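Local structure of RAP1B (Serratia marcescens, 4AX2) at residues A[31-36]-A[137-142]. The protein is a type VI secretion immunity (self-resistance) protein that probably protects Serratia marcescens by neutralising a cognate amidase toxin. Sequence-based numbering, arbitrary orientation.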
ATOM      1  N   MET A  31     -11.763   8.676   4.388  1.00 24.56           N
ATOM      2  CA  MET A  31     -10.654   9.247   3.611  1.00 24.25           C
ATOM      3  C   MET A  31     -11.112  10.367   2.708  1.00 24.35           C
ATOM      4  O   MET A  31     -12.170  10.268   2.118  1.00 24.08           O
ATOM      5  CB  MET A  31     -10.036   8.219   2.669  1.00 23.22           C
ATOM      6  CG  MET A  31      -9.143   7.215   3.332  1.00 24.16           C
ATOM      7  SD  MET A  31      -8.665   5.967   2.141  1.00 23.40           S
ATOM      8  CE  MET A  31      -7.690   4.992   3.307  1.00 23.05           C
ATOM      9  N   PRO A  32     -10.260  11.382   2.498  1.00 24.69           N
ATOM     10  CA  PRO A  32     -10.575  12.258   1.374  1.00 25.01           C
ATOM     11  C   PRO A  32     -10.594  11.456   0.084  1.00 23.67           C
ATOM     12  O   PRO A  32      -9.772  10.539  -0.083  1.00 23.07           O
ATOM     13  CB  PRO A  32      -9.421  13.257   1.376  1.00 25.99           C
ATOM     14  CG  PRO A  32      -8.309  12.544   2.029  1.00 26.42           C
ATOM     15  CD  PRO A  32      -8.942  11.682   3.083  1.00 25.96           C
ATOM     16  N   TYR A  33     -11.510  11.799  -0.824  1.00 22.82           N
ATOM     17  CA  TYR A  33     -11.681  11.055  -2.061  1.00 22.01           C
ATOM     18  C   TYR A  33     -10.381  10.857  -2.874  1.00 21.61           C
ATOM     19  O   TYR A  33     -10.201   9.793  -3.461  1.00 19.98           O
ATOM     20  CB  TYR A  33     -12.727  11.719  -2.954  1.00 22.45           C
ATOM     21  CG  TYR A  33     -14.161  11.682  -2.428  1.00 22.55           C
ATOM     22  CD1 TYR A  33     -14.692  10.527  -1.846  1.00 22.35           C
ATOM     23  CD2 TYR A  33     -14.991  12.789  -2.556  1.00 23.03           C
ATOM     24  CE1 TYR A  33     -16.013  10.481  -1.413  1.00 22.74           C
ATOM     25  CE2 TYR A  33     -16.299  12.761  -2.112  1.00 23.38           C
ATOM     26  CZ  TYR A  33     -16.811  11.613  -1.544  1.00 23.32           C
ATOM     27  OH  TYR A  33     -18.121  11.591  -1.123  1.00 24.04           O
ATOM     28  N   HIS A  34      -9.498  11.862  -2.914  1.00 21.80           N
ATOM     29  CA  HIS A  34      -8.261  11.705  -3.667  1.00 22.00           C
ATOM     30  C   HIS A  34      -7.447  10.543  -3.132  1.00 20.33           C
ATOM     31  O   HIS A  34      -6.852   9.801  -3.903  1.00 19.78           O
ATOM     32  CB  HIS A  34      -7.431  13.004  -3.731  1.00 22.86           C
ATOM     33  CG  HIS A  34      -6.990  13.552  -2.382  1.00 23.28           C
ATOM     34  ND1 HIS A  34      -5.858  13.146  -1.764  1.00 24.46           N
ATOM     35  CD2 HIS A  34      -7.537  14.541  -1.577  1.00 25.02           C
ATOM     36  CE1 HIS A  34      -5.703  13.816  -0.615  1.00 24.30           C
ATOM     37  NE2 HIS A  34      -6.726  14.686  -0.503  1.00 25.59           N
ATOM     38  N   GLN A  35      -7.471  10.332  -1.817  1.00 20.53           N
ATOM     39  CA  GLN A  35      -6.816   9.166  -1.233  1.00 20.74           C
ATOM     40  C   GLN A  35      -7.445   7.842  -1.647  1.00 19.30           C
ATOM     41  O   GLN A  35      -6.734   6.872  -1.888  1.00 18.73           O
ATOM     42  CB  GLN A  35      -6.758   9.273   0.290  1.00 23.05           C
ATOM     43  CG  GLN A  35      -5.922   8.178   0.939  1.00 24.50           C
ATOM     44  CD  GLN A  35      -4.435   8.253   0.581  1.00 26.01           C
ATOM     45  OE1 GLN A  35      -3.832   9.320   0.631  1.00 28.25           O
ATOM     46  NE2 GLN A  35      -3.845   7.108   0.224  1.00 27.99           N
ATOM     47  N   VAL A  36      -8.776   7.795  -1.751  1.00 18.66           N
ATOM     48  CA  VAL A  36      -9.450   6.575  -2.201  1.00 17.84           C
ATOM     49  C   VAL A  36      -8.991   6.157  -3.585  1.00 17.12           C
ATOM     50  O   VAL A  36      -8.812   4.969  -3.846  1.00 17.34           O
ATOM     51  CB  VAL A  36     -10.977   6.715  -2.200  1.00 18.48           C
ATOM     52  CG1 VAL A  36     -11.635   5.392  -2.614  1.00 17.64           C
ATOM     53  CG2 VAL A  36     -11.459   7.178  -0.826  1.00 18.68           C
ATOM     54  N   ASN A 137     -18.197   9.770   4.075  1.00 25.24           N
ATOM     55  CA  ASN A 137     -19.013  10.050   5.253  1.00 27.07           C
ATOM     56  C   ASN A 137     -19.628  11.436   5.244  1.00 28.11           C
ATOM     57  O   ASN A 137     -20.814  11.613   5.567  1.00 28.69           O
ATOM     58  CB  ASN A 137     -18.195   9.848   6.531  1.00 27.88           C
ATOM     59  CG  ASN A 137     -18.035   8.394   6.876  1.00 27.60           C
ATOM     60  OD1 ASN A 137     -18.766   7.549   6.376  1.00 27.18           O
ATOM     61  ND2 ASN A 137     -17.087   8.091   7.759  1.00 28.20           N
ATOM     62  N   GLN A 138     -18.810  12.413   4.869  1.00 28.97           N
ATOM     63  CA  GLN A 138     -19.269  13.794   4.720  1.00 30.74           C
ATOM     64  C   GLN A 138     -20.434  13.920   3.771  1.00 29.47           C
ATOM     65  O   GLN A 138     -21.389  14.650   4.049  1.00 30.56           O
ATOM     66  CB  GLN A 138     -18.160  14.658   4.162  1.00 32.73           C
ATOM     67  CG  GLN A 138     -17.655  15.676   5.113  1.00 35.84           C
ATOM     68  CD  GLN A 138     -16.681  16.600   4.442  1.00 37.41           C
ATOM     69  OE1 GLN A 138     -15.753  16.157   3.743  1.00 35.47           O
ATOM     70  NE2 GLN A 138     -16.874  17.900   4.662  1.00 39.13           N
ATOM     71  N   ASP A 139     -20.335  13.229   2.637  1.00 27.16           N
ATOM     72  CA  ASP A 139     -21.322  13.326   1.582  1.00 27.23           C
ATOM     73  C   ASP A 139     -22.561  12.463   1.777  1.00 26.81           C
ATOM     74  O   ASP A 139     -23.596  12.762   1.196  1.00 26.78           O
ATOM     75  CB  ASP A 139     -20.687  12.981   0.235  1.00 26.63           C
ATOM     76  CG  ASP A 139     -19.962  14.156  -0.385  1.00 27.24           C
ATOM     77  OD1 ASP A 139     -20.215  15.316   0.037  1.00 27.68           O
ATOM     78  OD2 ASP A 139     -19.158  13.916  -1.319  1.00 26.58           O
ATOM     79  N   ASN A 140     -22.455  11.390   2.568  1.00 25.33           N
ATOM     80  CA  ASN A 140     -23.533  10.398   2.662  1.00 25.78           C
ATOM     81  C   ASN A 140     -24.103  10.210   4.071  1.00 26.36           C
ATOM     82  O   ASN A 140     -25.250   9.825   4.216  1.00 26.51           O
ATOM     83  CB  ASN A 140     -23.046   9.051   2.127  1.00 25.28           C
ATOM     84  CG  ASN A 140     -22.715   9.104   0.652  1.00 24.91           C
ATOM     85  OD1 ASN A 140     -23.590   8.876  -0.184  1.00 26.87           O
ATOM     86  ND2 ASN A 140     -21.480   9.451   0.321  1.00 23.78           N
ATOM     87  N   ALA A 141     -23.287  10.460   5.097  1.00 27.05           N
ATOM     88  CA  ALA A 141     -23.654  10.168   6.470  1.00 27.79           C
ATOM     89  C   ALA A 141     -24.007  11.407   7.293  1.00 29.80           C
ATOM     90  O   ALA A 141     -24.655  11.299   8.344  1.00 31.48           O
ATOM     91  CB  ALA A 141     -22.540   9.364   7.148  1.00 27.51           C
ATOM     92  N   LYS A 142     -23.632  12.589   6.837  1.00 29.83           N
ATOM     93  CA  LYS A 142     -23.940  13.768   7.632  1.00 31.67           C
ATOM     94  C   LYS A 142     -24.191  15.014   6.807  1.00 31.03           C
ATOM     95  O   LYS A 142     -24.219  14.947   5.577  1.00 28.98           O
ATOM     96  CB  LYS A 142     -22.825  14.010   8.642  1.00 33.98           C
ATOM     97  CG  LYS A 142     -21.447  14.127   8.039  1.00 34.48           C
ATOM     98  CD  LYS A 142     -20.372  13.937   9.105  1.00 36.55           C
ATOM     99  CE  LYS A 142     -19.000  14.375   8.628  1.00 38.28           C
ATOM    100  NZ  LYS A 142     -18.178  14.900   9.765  1.00 42.00           N
ATOM    101  OXT LYS A 142     -24.387  16.087   7.406  1.00 30.86           O
TER
HETATM  102  O   HOH W   1     -20.020   9.922  -2.322  1.00 25.53           O
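Asp139 and Tyr33 make a direct side-chain link between the C-terminal helix 136-140 and the start of helix 33-49. The Asp139 carboxylate hangs from the short helix and receives a hydrogen bond from the phenol: Tyr33 OH donates to Asp139 OD2 at 2.6 Å. Asp139 OD2 lies at the edge of the ring, in its plane, 3.2 Å from Tyr33 CE2. The phenol meets this oxygen on its anti side, 25° out of the carboxylate plane. Ring and carboxylate are turned 38° against each other. With CG anti to the carbonyl carbon (chi1 -67°), the Tyr33 ring extends from the first turn of its helix toward Asp139. The Tyr33 side chain touches Met71, Pro72 and Ile128. The other carboxylate oxygen, OD1, forms a salt bridge with Arg134.

Asn140 follows and joins through water. Asn140 ND2 lies 4.2 Å from Tyr33 OH. One water closes this gap: it donates to Tyr33 OH at 2.8 Å and accepts from Asn140 ND2 at 3.1 Å. The same ND2 also bonds to Trp136 O.

Tyr33 OH is therefore gripped twice, as donor to a carboxylate and as acceptor from water. The nearby Arg134 probably helps keep Asp139 ionised. A polar junction at the tip of a buried tyrosine thus helps tie the exposed end of helix 136-140, at Asp139 and Asn140, to helix 33-49.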